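Local coordinates for DUF3863 domain-containing protein (Parabacteroides distasonis, PDB 3LM3) that is of unknown function but is probably a glycoside hydrolase or carbohydrate deacetylase, at residues 268-273 with 280-285; 129-134 with 162-167; 344-349 with 373-378; 34-39 with 116-121. All coordinates share one frame; numbering follows the deposited sequence. Where two conformers were deposited one is given.

Contact 1: 268-273 with 280-285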
# COMPACT_ATOMS: atom_id res chain seq x y z
N ILE A 268 14.78 -3.80 -2.75
CA ILE A 268 14.19 -5.05 -2.28
C ILE A 268 13.36 -5.70 -3.38
O ILE A 268 13.35 -6.94 -3.57
CB ILE A 268 13.28 -4.81 -1.05
CG1 ILE A 268 14.07 -4.19 0.10
CG2 ILE A 268 12.53 -6.10 -0.60
CD1 ILE A 268 13.15 -3.72 1.29
N HIS A 269 12.67 -4.86 -4.14
CA HIS A 269 11.76 -5.26 -5.20
C HIS A 269 12.38 -5.32 -6.57
O HIS A 269 12.08 -6.22 -7.36
CB HIS A 269 10.58 -4.28 -5.18
CG HIS A 269 9.86 -4.35 -3.88
ND1 HIS A 269 8.92 -5.32 -3.64
CD2 HIS A 269 10.10 -3.73 -2.70
CE1 HIS A 269 8.55 -5.25 -2.37
NE2 HIS A 269 9.26 -4.30 -1.78
N PHE A 270 13.22 -4.35 -6.87
CA PHE A 270 13.74 -4.19 -8.24
C PHE A 270 15.07 -4.89 -8.49
O PHE A 270 15.44 -5.05 -9.65
CB PHE A 270 13.84 -2.70 -8.56
CG PHE A 270 12.50 -1.97 -8.66
CD1 PHE A 270 11.29 -2.64 -8.73
CD2 PHE A 270 12.49 -0.58 -8.77
CE1 PHE A 270 10.09 -1.94 -8.87
CE2 PHE A 270 11.29 0.12 -8.90
CZ PHE A 270 10.10 -0.58 -8.96
N ASP A 271 15.74 -5.35 -7.44
CA ASP A 271 16.92 -6.21 -7.58
C ASP A 271 16.50 -7.65 -7.26
O ASP A 271 15.98 -8.36 -8.14
CB ASP A 271 18.06 -5.67 -6.70
CG ASP A 271 18.71 -4.41 -7.27
OD1 ASP A 271 18.60 -4.14 -8.49
OD2 ASP A 271 19.37 -3.70 -6.44
N LYS A 272 16.61 -8.08 -6.01
CA LYS A 272 16.34 -9.47 -5.63
C LYS A 272 14.88 -9.87 -5.84
O LYS A 272 14.59 -10.95 -6.29
CB LYS A 272 16.76 -9.71 -4.18
CG LYS A 272 16.50 -11.10 -3.63
CD LYS A 272 17.36 -12.17 -4.25
CE LYS A 272 17.51 -13.35 -3.29
NZ LYS A 272 18.43 -14.40 -3.80
N GLY A 273 13.95 -8.97 -5.51
CA GLY A 273 12.54 -9.33 -5.62
C GLY A 273 12.14 -9.80 -7.01
O GLY A 273 11.44 -10.82 -7.19
N GLY A 280 8.70 -6.87 -10.26
CA GLY A 280 8.88 -6.04 -9.06
C GLY A 280 7.88 -4.92 -9.07
O GLY A 280 7.61 -4.36 -10.13
N TRP A 281 7.38 -4.56 -7.89
CA TRP A 281 6.36 -3.52 -7.77
C TRP A 281 6.57 -2.72 -6.50
O TRP A 281 6.71 -3.28 -5.41
CB TRP A 281 4.97 -4.16 -7.76
CG TRP A 281 3.86 -3.20 -7.39
CD1 TRP A 281 3.57 -2.00 -7.99
CD2 TRP A 281 2.93 -3.37 -6.31
NE1 TRP A 281 2.49 -1.43 -7.34
CE2 TRP A 281 2.11 -2.23 -6.29
CE3 TRP A 281 2.73 -4.36 -5.35
CZ2 TRP A 281 1.07 -2.06 -5.37
CZ3 TRP A 281 1.74 -4.19 -4.44
CH2 TRP A 281 0.91 -3.06 -4.45
N VAL A 282 6.61 -1.40 -6.66
CA VAL A 282 6.69 -0.43 -5.60
C VAL A 282 5.43 0.43 -5.67
O VAL A 282 5.04 0.90 -6.75
CB VAL A 282 7.93 0.46 -5.76
CG1 VAL A 282 7.85 1.71 -4.88
CG2 VAL A 282 9.20 -0.37 -5.50
N ALA A 283 4.81 0.64 -4.50
CA ALA A 283 3.62 1.47 -4.34
C ALA A 283 3.93 2.70 -3.52
O ALA A 283 4.72 2.63 -2.57
CB ALA A 283 2.51 0.69 -3.64
N ASN A 284 3.34 3.84 -3.85
CA ASN A 284 3.57 5.03 -3.03
C ASN A 284 2.38 5.96 -3.14
O ASN A 284 1.67 5.97 -4.14
CB ASN A 284 4.85 5.73 -3.45
CG ASN A 284 5.58 6.44 -2.31
OD1 ASN A 284 5.08 6.56 -1.19
ND2 ASN A 284 6.81 6.90 -2.62
N ILE A 285 2.15 6.71 -2.07
CA ILE A 285 1.06 7.70 -1.97
C ILE A 285 1.66 8.98 -1.42
O ILE A 285 2.28 8.96 -0.35
CB ILE A 285 -0.10 7.22 -1.10
CG1 ILE A 285 -0.74 5.96 -1.70
CG2 ILE A 285 -1.15 8.35 -0.94
CD1 ILE A 285 -1.74 5.23 -0.78
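Phe-270 and Val-282 meet where helix 255-277 packs on the strand that follows it, the two running nearly antiparallel, with the axes of the two segments at 167° and 6.8 Å apart at their closest. The methyl CG2 of Val-282 sits over one face of the Phe-270 ring, a CH-pi contact 4.0 Å from the ring centroid, and comes within 3.6 Å of CZ of Phe-270. The edge of the same ring is turned to the backbone of Gly-280, with CE1 of Phe-270 3.7 Å from O of Gly-280. Glycine suits this spot, because a beta carbon would clash with O of His-269. With an alanine here instead of Phe-270, the Val-282 methyl would probably lose its aromatic face and a gap would open beside Gly-280. His-269, with CG anti to its carbonyl carbon (chi1 -61°), brings its ring to the strand backbone, CG of His-269 lying 3.7 Å from O of Trp-281; its ND1 is hydrogen-bonded to the hydroxyl of Tyr-190, which also bonds the backbone N of Trp-281. Strand 280-287 pairs in parallel with strand 21-29, whose Val-23 touches both Phe-270 and Val-282, while Trp-314 meets the Phe-270 ring edge-to-face.

Contact 2: 129-134 with 162-167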
# COMPACT_ATOMS: atom_id res chain seq x y z
N GLU A 129 -21.41 6.56 -5.32
CA GLU A 129 -21.64 8.00 -5.55
C GLU A 129 -20.40 8.69 -6.10
O GLU A 129 -20.48 9.52 -7.02
CB GLU A 129 -22.06 8.68 -4.23
CG GLU A 129 -23.47 8.35 -3.77
CD GLU A 129 -23.82 8.88 -2.39
OE1 GLU A 129 -22.94 9.46 -1.69
OE2 GLU A 129 -24.97 8.65 -1.97
N ALA A 130 -19.25 8.39 -5.52
CA ALA A 130 -17.99 8.97 -6.00
C ALA A 130 -17.65 8.55 -7.41
O ALA A 130 -17.21 9.37 -8.22
CB ALA A 130 -16.83 8.58 -5.05
N ILE A 131 -17.85 7.27 -7.73
CA ILE A 131 -17.58 6.77 -9.08
C ILE A 131 -18.44 7.52 -10.10
O ILE A 131 -17.95 7.92 -11.15
CB ILE A 131 -17.81 5.26 -9.18
CG1 ILE A 131 -16.75 4.48 -8.40
CG2 ILE A 131 -17.80 4.79 -10.66
CD1 ILE A 131 -17.19 3.08 -8.04
N GLU A 132 -19.70 7.78 -9.77
CA GLU A 132 -20.61 8.50 -10.68
C GLU A 132 -20.13 9.93 -10.89
O GLU A 132 -20.09 10.43 -12.01
CB GLU A 132 -22.02 8.50 -10.12
CG GLU A 132 -23.04 9.14 -11.04
CD GLU A 132 -23.21 8.39 -12.35
OE1 GLU A 132 -22.90 7.18 -12.42
OE2 GLU A 132 -23.68 9.03 -13.32
N ILE A 133 -19.75 10.62 -9.80
CA ILE A 133 -19.22 11.98 -9.89
C ILE A 133 -17.99 12.03 -10.79
O ILE A 133 -17.84 12.89 -11.65
CB ILE A 133 -18.90 12.57 -8.49
CG1 ILE A 133 -20.19 12.82 -7.70
CG2 ILE A 133 -18.06 13.85 -8.64
CD1 ILE A 133 -19.94 12.92 -6.21
N ILE A 134 -17.10 11.08 -10.59
CA ILE A 134 -15.85 11.02 -11.35
C ILE A 134 -16.10 10.72 -12.84
O ILE A 134 -15.49 11.34 -13.72
CB ILE A 134 -14.87 9.99 -10.71
CG1 ILE A 134 -14.34 10.60 -9.41
CG2 ILE A 134 -13.69 9.67 -11.63
CD1 ILE A 134 -13.66 9.60 -8.52
N GLU A 162 -18.40 -6.91 -8.24
CA GLU A 162 -19.65 -7.47 -8.74
C GLU A 162 -20.65 -6.40 -9.12
O GLU A 162 -21.41 -6.57 -10.09
CB GLU A 162 -20.21 -8.46 -7.72
CG GLU A 162 -19.21 -9.63 -7.55
CD GLU A 162 -19.47 -10.64 -6.43
OE1 GLU A 162 -20.50 -10.55 -5.71
OE2 GLU A 162 -18.59 -11.54 -6.27
N LYS A 163 -20.67 -5.28 -8.41
CA LYS A 163 -21.65 -4.24 -8.69
C LYS A 163 -21.13 -3.06 -9.49
O LYS A 163 -21.91 -2.38 -10.18
CB LYS A 163 -22.36 -3.81 -7.42
CG LYS A 163 -23.14 -4.97 -6.86
CD LYS A 163 -23.76 -4.72 -5.55
CE LYS A 163 -24.85 -5.75 -5.27
NZ LYS A 163 -25.30 -5.75 -3.85
N GLU A 164 -19.82 -2.79 -9.41
CA GLU A 164 -19.21 -1.69 -10.16
C GLU A 164 -18.26 -2.13 -11.26
O GLU A 164 -17.71 -1.29 -11.99
CB GLU A 164 -18.54 -0.68 -9.20
CG GLU A 164 -19.53 0.05 -8.30
CD GLU A 164 -20.40 1.09 -9.03
OE1 GLU A 164 -20.33 1.26 -10.26
OE2 GLU A 164 -21.20 1.75 -8.35
N ASN A 165 -18.05 -3.44 -11.40
CA ASN A 165 -17.12 -3.97 -12.38
C ASN A 165 -15.74 -3.30 -12.28
O ASN A 165 -15.10 -2.95 -13.30
CB ASN A 165 -17.73 -3.84 -13.79
CG ASN A 165 -17.01 -4.68 -14.82
OD1 ASN A 165 -16.45 -5.74 -14.53
ND2 ASN A 165 -17.06 -4.22 -16.07
N ILE A 166 -15.28 -3.11 -11.03
CA ILE A 166 -13.94 -2.58 -10.73
C ILE A 166 -13.23 -3.66 -9.98
O ILE A 166 -13.76 -4.18 -9.00
CB ILE A 166 -14.01 -1.27 -9.95
CG1 ILE A 166 -14.48 -0.15 -10.89
CG2 ILE A 166 -12.63 -0.96 -9.31
CD1 ILE A 166 -14.82 1.16 -10.16
N HIS A 167 -12.05 -4.05 -10.46
CA HIS A 167 -11.41 -5.29 -10.04
C HIS A 167 -10.02 -5.05 -9.45
O HIS A 167 -9.24 -5.99 -9.33
CB HIS A 167 -11.34 -6.30 -11.20
CG HIS A 167 -12.69 -6.66 -11.73
ND1 HIS A 167 -13.50 -7.59 -11.11
CD2 HIS A 167 -13.39 -6.19 -12.78
CE1 HIS A 167 -14.64 -7.69 -11.78
NE2 HIS A 167 -14.62 -6.81 -12.77
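Ile-131 meets Ile-166 and Glu-164 in a small, mainly apolar contact between the middle of helix 120-138 and the turn by which the chain leaves helix 154-163 for strand 168-172. It is an example of a helix packing against the exit of another helix, and a single methyl group carries it: CD1 of Ile-131 touches both partners. The two isoleucines reach toward each other tip to tip, with CD1 of Ile-131 3.7 Å from CD1 of Ile-166. Glu-164 also comes to meet Ile-131 from the opposite direction, its CG 3.8 Å from the same methyl CD1 of Ile-131 and its carboxylate carbon CD scarcely farther, at 3.9 Å. The glutamate chain is bent at its second torsion (chi2 -71°), a fold that lays its aliphatic part and the carbon of its acid group against the isoleucine.

Each oxygen of the acid group has a partner. OE2 of Glu-164 is hydrogen-bonded to OG of Ser-128, just before the facing segment of helix 120-138, and OE1 forms a salt bridge with Arg-143; the pair probably limits turning of the carboxylate and offsets its charge. Asn-165, with positive phi (52°), is the first residue to leave the helical course. Its OD1 accepts a hydrogen bond of 2.8 Å from NE2 of His-167, lying close to the plane of the imidazole ring.

Beyond the contact, Ala-130 and Ile-134 of helix 120-138 both pack on Leu-81 of helix 78-82, while Ala-130 touches Tyr-108 and Ile-134 touches Val-106 of strand 105-108; on the other segment, His-167 touches helix 322-332 through Glu-327 and Arg-330.

Contact 3: 344-349 with 373-378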
# COMPACT_ATOMS: atom_id res chain seq x y z
N VAL A 344 14.01 -11.05 0.31
CA VAL A 344 15.18 -11.08 1.20
C VAL A 344 15.70 -9.65 1.32
O VAL A 344 15.82 -8.95 0.30
CB VAL A 344 16.29 -11.99 0.65
CG1 VAL A 344 17.55 -11.88 1.52
CG2 VAL A 344 15.80 -13.43 0.55
N GLU A 345 15.98 -9.21 2.53
CA GLU A 345 16.51 -7.86 2.75
C GLU A 345 17.49 -7.85 3.89
O GLU A 345 17.23 -8.44 4.92
CB GLU A 345 15.38 -6.90 3.09
CG GLU A 345 15.87 -5.46 3.30
CD GLU A 345 15.01 -4.62 4.18
OE1 GLU A 345 13.89 -5.03 4.53
OE2 GLU A 345 15.45 -3.47 4.50
N ARG A 346 18.60 -7.15 3.70
CA ARG A 346 19.45 -6.73 4.82
C ARG A 346 19.26 -5.25 5.06
O ARG A 346 18.88 -4.49 4.16
CB ARG A 346 20.92 -7.05 4.59
CG ARG A 346 21.21 -8.50 4.66
CD ARG A 346 22.66 -8.80 4.37
NE ARG A 346 22.93 -10.20 4.62
CZ ARG A 346 24.15 -10.73 4.71
NH1 ARG A 346 25.23 -9.98 4.56
NH2 ARG A 346 24.28 -12.03 4.95
N GLY A 347 19.50 -4.79 6.29
CA GLY A 347 19.27 -3.38 6.59
C GLY A 347 20.15 -2.48 5.75
O GLY A 347 21.28 -2.85 5.38
N SER A 348 19.66 -1.28 5.46
CA SER A 348 20.44 -0.31 4.70
C SER A 348 21.63 0.21 5.47
O SER A 348 22.56 0.77 4.89
CB SER A 348 19.58 0.87 4.28
OG SER A 348 19.13 1.62 5.39
N GLY A 349 21.59 0.11 6.80
CA GLY A 349 22.57 0.81 7.60
C GLY A 349 22.26 2.25 7.90
O GLY A 349 23.13 2.99 8.42
N ARG A 373 17.38 -12.87 11.13
CA ARG A 373 18.70 -13.38 11.54
C ARG A 373 19.66 -12.22 11.78
O ARG A 373 19.64 -11.25 11.04
CB ARG A 373 19.26 -14.31 10.47
CG ARG A 373 20.59 -14.95 10.83
CD ARG A 373 20.97 -16.06 9.84
NE ARG A 373 21.23 -15.60 8.49
CZ ARG A 373 22.43 -15.32 7.98
NH1 ARG A 373 23.52 -15.44 8.74
NH2 ARG A 373 22.56 -14.91 6.72
N ASP A 374 20.43 -12.31 12.86
CA ASP A 374 21.52 -11.38 13.16
C ASP A 374 22.73 -11.96 12.46
O ASP A 374 23.44 -12.80 13.04
CB ASP A 374 21.72 -11.28 14.70
CG ASP A 374 22.98 -10.55 15.09
OD1 ASP A 374 23.48 -9.76 14.27
OD2 ASP A 374 23.48 -10.79 16.22
N TRP A 375 22.99 -11.51 11.24
CA TRP A 375 24.05 -12.09 10.42
C TRP A 375 25.44 -11.60 10.85
O TRP A 375 26.43 -12.16 10.40
CB TRP A 375 23.81 -11.89 8.92
CG TRP A 375 23.88 -10.47 8.46
CD1 TRP A 375 22.85 -9.59 8.38
CD2 TRP A 375 25.04 -9.79 7.99
NE1 TRP A 375 23.31 -8.40 7.91
CE2 TRP A 375 24.65 -8.48 7.69
CE3 TRP A 375 26.38 -10.16 7.83
CZ2 TRP A 375 25.54 -7.52 7.19
CZ3 TRP A 375 27.28 -9.19 7.36
CH2 TRP A 375 26.85 -7.90 7.04
N HIS A 376 25.50 -10.59 11.73
CA HIS A 376 26.78 -10.14 12.29
C HIS A 376 27.32 -11.11 13.32
O HIS A 376 28.50 -11.01 13.69
CB HIS A 376 26.63 -8.79 12.98
CG HIS A 376 26.60 -7.64 12.03
ND1 HIS A 376 26.69 -6.33 12.47
CD2 HIS A 376 26.53 -7.59 10.68
CE1 HIS A 376 26.65 -5.53 11.42
NE2 HIS A 376 26.53 -6.26 10.32
N THR A 377 26.48 -12.02 13.82
CA THR A 377 26.94 -13.02 14.79
C THR A 377 27.08 -14.36 14.09
O THR A 377 26.10 -14.95 13.64
CB THR A 377 25.99 -13.13 15.98
OG1 THR A 377 25.89 -11.87 16.64
CG2 THR A 377 26.50 -14.17 16.99
N LYS A 378 28.32 -14.87 14.04
CA LYS A 378 28.63 -16.12 13.34
C LYS A 378 27.78 -17.25 13.87
O LYS A 378 27.62 -17.41 15.08
CB LYS A 378 30.12 -16.49 13.50
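Arg-346 and Trp-375 face each other across the end of an antiparallel four-stranded sheet, in which strands 341-346 and 367-374 are both partners of the intervening strand 357-363. The two backbones are therefore not neighbours: the CA atoms of Arg-346 and Trp-375 are 9.0 Å apart, and side chains bridge the distance. The second segment leaves its strand in a type I beta turn from Asp-374 to Thr-377, closed by the backbone bond from N of Thr-377 to O of Asp-374 and supported by a 2.7 Å bond from OG1 of Thr-377 to OD2 of Asp-374.

The central interaction is a cation-pi stack. The guanidinium of Arg-346 lies flat on the indole, the planes 12° apart, with CZ of Arg-346 3.7 Å from the centroid of the five-membered ring of Trp-375. CD of Arg-346 adds a CH-pi contact to that ring. An extended run from CG to NE carries the arginine across the indole, and Trp-375 holds CG between its backbone N and carbonyl carbon (chi1 66°), which brings the ring to the arginine. Replacing Trp-375 by an alanine would probably strip the guanidinium of its aromatic platform and set it freer to turn.

Arg-373 comes to the edge of the Arg-346 guanidinium, and the like charges are probably balanced by Glu-358 of the middle strand, which forms salt bridges with NE of Arg-346 and NH2 of Arg-373. The two terminal nitrogens, NH2 of Arg-346 and NH2 of Arg-373, are 3.8 Å apart.

Contact 4: 34-39 with 116-121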
# COMPACT_ATOMS: atom_id res chain seq x y z
N TRP A 34 -8.46 13.25 7.28
CA TRP A 34 -9.00 11.89 7.49
C TRP A 34 -10.52 11.91 7.33
O TRP A 34 -11.29 11.51 8.24
CB TRP A 34 -8.64 11.38 8.89
CG TRP A 34 -7.16 11.22 9.19
CD1 TRP A 34 -6.14 11.13 8.31
CD2 TRP A 34 -6.57 11.13 10.50
NE1 TRP A 34 -4.93 10.99 8.98
CE2 TRP A 34 -5.17 10.98 10.32
CE3 TRP A 34 -7.08 11.15 11.80
CZ2 TRP A 34 -4.29 10.86 11.40
CZ3 TRP A 34 -6.19 11.03 12.87
CH2 TRP A 34 -4.81 10.89 12.66
N GLU A 35 -10.98 12.41 6.20
CA GLU A 35 -12.42 12.54 5.95
C GLU A 35 -12.89 11.30 5.18
O GLU A 35 -12.85 11.21 3.96
CB GLU A 35 -12.81 13.87 5.30
CG GLU A 35 -12.02 14.21 4.02
CD GLU A 35 -12.23 15.62 3.53
OE1 GLU A 35 -12.84 16.47 4.26
OE2 GLU A 35 -11.81 15.89 2.39
N VAL A 36 -13.37 10.33 5.96
CA VAL A 36 -13.85 9.06 5.39
C VAL A 36 -15.24 9.19 4.80
O VAL A 36 -15.65 8.35 3.99
CB VAL A 36 -13.86 7.97 6.48
CG1 VAL A 36 -12.43 7.65 6.98
CG2 VAL A 36 -14.77 8.29 7.65
N SER A 37 -15.96 10.25 5.15
CA SER A 37 -17.24 10.56 4.52
C SER A 37 -17.43 12.07 4.50
O SER A 37 -16.51 12.81 4.84
CB SER A 37 -18.38 9.82 5.23
OG SER A 37 -19.59 9.96 4.51
N ARG A 38 -18.60 12.53 4.10
CA ARG A 38 -18.83 13.96 4.04
C ARG A 38 -18.77 14.63 5.41
O ARG A 38 -18.15 15.68 5.59
CB ARG A 38 -20.20 14.25 3.41
CG ARG A 38 -20.28 13.86 1.97
CD ARG A 38 -21.67 14.11 1.39
NE ARG A 38 -21.75 13.78 -0.05
CZ ARG A 38 -22.16 12.61 -0.56
NH1 ARG A 38 -22.54 11.61 0.25
NH2 ARG A 38 -22.21 12.43 -1.87
N ASP A 39 -19.44 14.01 6.38
CA ASP A 39 -19.58 14.57 7.74
C ASP A 39 -18.68 13.87 8.76
O ASP A 39 -18.71 14.21 9.94
CB ASP A 39 -21.05 14.49 8.18
CG ASP A 39 -21.57 13.04 8.28
OD1 ASP A 39 -21.25 12.20 7.43
OD2 ASP A 39 -22.29 12.72 9.25
N MSE A 116 -13.29 1.37 9.13
CA MSE A 116 -13.21 1.48 10.60
C MSE A 116 -14.36 2.21 11.20
O MSE A 116 -14.72 1.97 12.37
CB MSE A 116 -12.02 2.32 11.04
CG MSE A 116 -10.71 1.74 10.89
SE MSE A 116 -9.47 2.95 11.86
CE MSE A 116 -7.92 1.97 11.32
N TYR A 117 -14.96 3.13 10.43
CA TYR A 117 -15.94 4.05 10.94
C TYR A 117 -17.31 4.00 10.33
O TYR A 117 -18.24 4.59 10.87
CB TYR A 117 -15.40 5.50 10.83
CG TYR A 117 -14.29 5.79 11.79
CD1 TYR A 117 -12.97 5.49 11.50
CD2 TYR A 117 -14.57 6.36 13.03
CE1 TYR A 117 -11.95 5.75 12.40
CE2 TYR A 117 -13.55 6.62 13.94
CZ TYR A 117 -12.25 6.31 13.61
OH TYR A 117 -11.25 6.59 14.51
N LEU A 118 -17.48 3.31 9.20
CA LEU A 118 -18.73 3.37 8.46
C LEU A 118 -19.21 1.96 8.24
O LEU A 118 -18.38 1.06 8.02
CB LEU A 118 -18.51 4.04 7.11
CG LEU A 118 -17.85 5.43 7.10
CD1 LEU A 118 -17.49 5.83 5.66
CD2 LEU A 118 -18.70 6.49 7.80
N PRO A 119 -20.54 1.74 8.31
CA PRO A 119 -21.06 0.44 7.97
C PRO A 119 -20.72 0.06 6.53
O PRO A 119 -20.61 0.92 5.65
CB PRO A 119 -22.57 0.59 8.15
CG PRO A 119 -22.82 1.91 8.70
CD PRO A 119 -21.57 2.71 8.70
N ARG A 120 -20.60 -1.23 6.30
CA ARG A 120 -20.27 -1.74 4.96
C ARG A 120 -21.17 -1.17 3.88
O ARG A 120 -20.68 -0.74 2.83
CB ARG A 120 -20.32 -3.28 4.98
CG ARG A 120 -19.21 -3.93 5.77
CD ARG A 120 -19.51 -5.36 6.10
NE ARG A 120 -18.33 -6.02 6.67
CZ ARG A 120 -17.96 -5.98 7.95
NH1 ARG A 120 -18.66 -5.31 8.87
NH2 ARG A 120 -16.84 -6.57 8.31
N GLU A 121 -22.48 -1.15 4.12
CA GLU A 121 -23.43 -0.68 3.12
C GLU A 121 -23.22 0.80 2.80
O GLU A 121 -23.43 1.21 1.66
CB GLU A 121 -24.89 -0.90 3.57
CG GLU A 121 -25.32 -2.36 3.60
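Val-36 and Leu-118 lie at the centre of a loop-to-loop contact in the DUF3863 domain, a member of the glycoside hydrolase and carbohydrate esterase clan. Segment 34-39 belongs to the long connection from strand 21-29 to helix 53-64; segment 116-121, which follows strand 105-108, links helix 114-117 to helix 120-138, with Pro-119 at the N-cap position of the latter. The nearest CA atoms, those of Val-36 and Tyr-117, are 7.8 Å apart, a spacing bridged by side chains.

Apolar packing comes first. The side chains of Val-36 and Leu-118 slide past each other in opposite directions, CG2 of Val-36 lying 4.2 Å from CD1 of Leu-118. That valine methyl stands between the backbone N and carbonyl carbon (chi1 of the residue -64°), from where it also meets CB of Tyr-117 at 4.3 Å. Tyr-117 thus joins through the root of its side chain, and its side chain also touches Leu-42 and Pro-405. CD1 of Leu-118 comes within 4.1 Å of CB of Ser-37 as well.

Polar groups frame this core. OG of Ser-37 is anti to its backbone N (chi1 -171°) and is hydrogen-bonded to OE1 of Glu-126 and to NH2 of Arg-122, both on helix 120-138 just beyond segment 116-121; the same NH2 of Arg-122 forms a salt bridge with OD1 of Asp-39. These bonds tie the loop to the helix that begins within the other segment.

A contact between methyl and backbone completes the set: CD1 of Leu-118 lies 3.5 Å from O of Val-36.

Overall arrangement
The contacts form two touching pairs; contact 4 lies across the chain's centre from both members of the other pair, and contact 2 from contact 3. Contacts 2 and 4 share helix 120-138, their centres about 17 Å apart, and are joined directly by a salt bridge of 2.9 Å between OE1 of Glu-129 and NH1 of Arg-38. Contacts 1 and 3, with centres about 19 Å apart, also touch: CD1 of Ile-268 packs 3.6 Å from CD of Glu-345, bringing helix 255-277 against the antiparallel sheet. Contacts 2 and 3 are the most widely separated, at about 45 Å between centres. A bound di(hydroxyethyl)ether lies about 5 Å from the side chain of Arg-373 in contact 3.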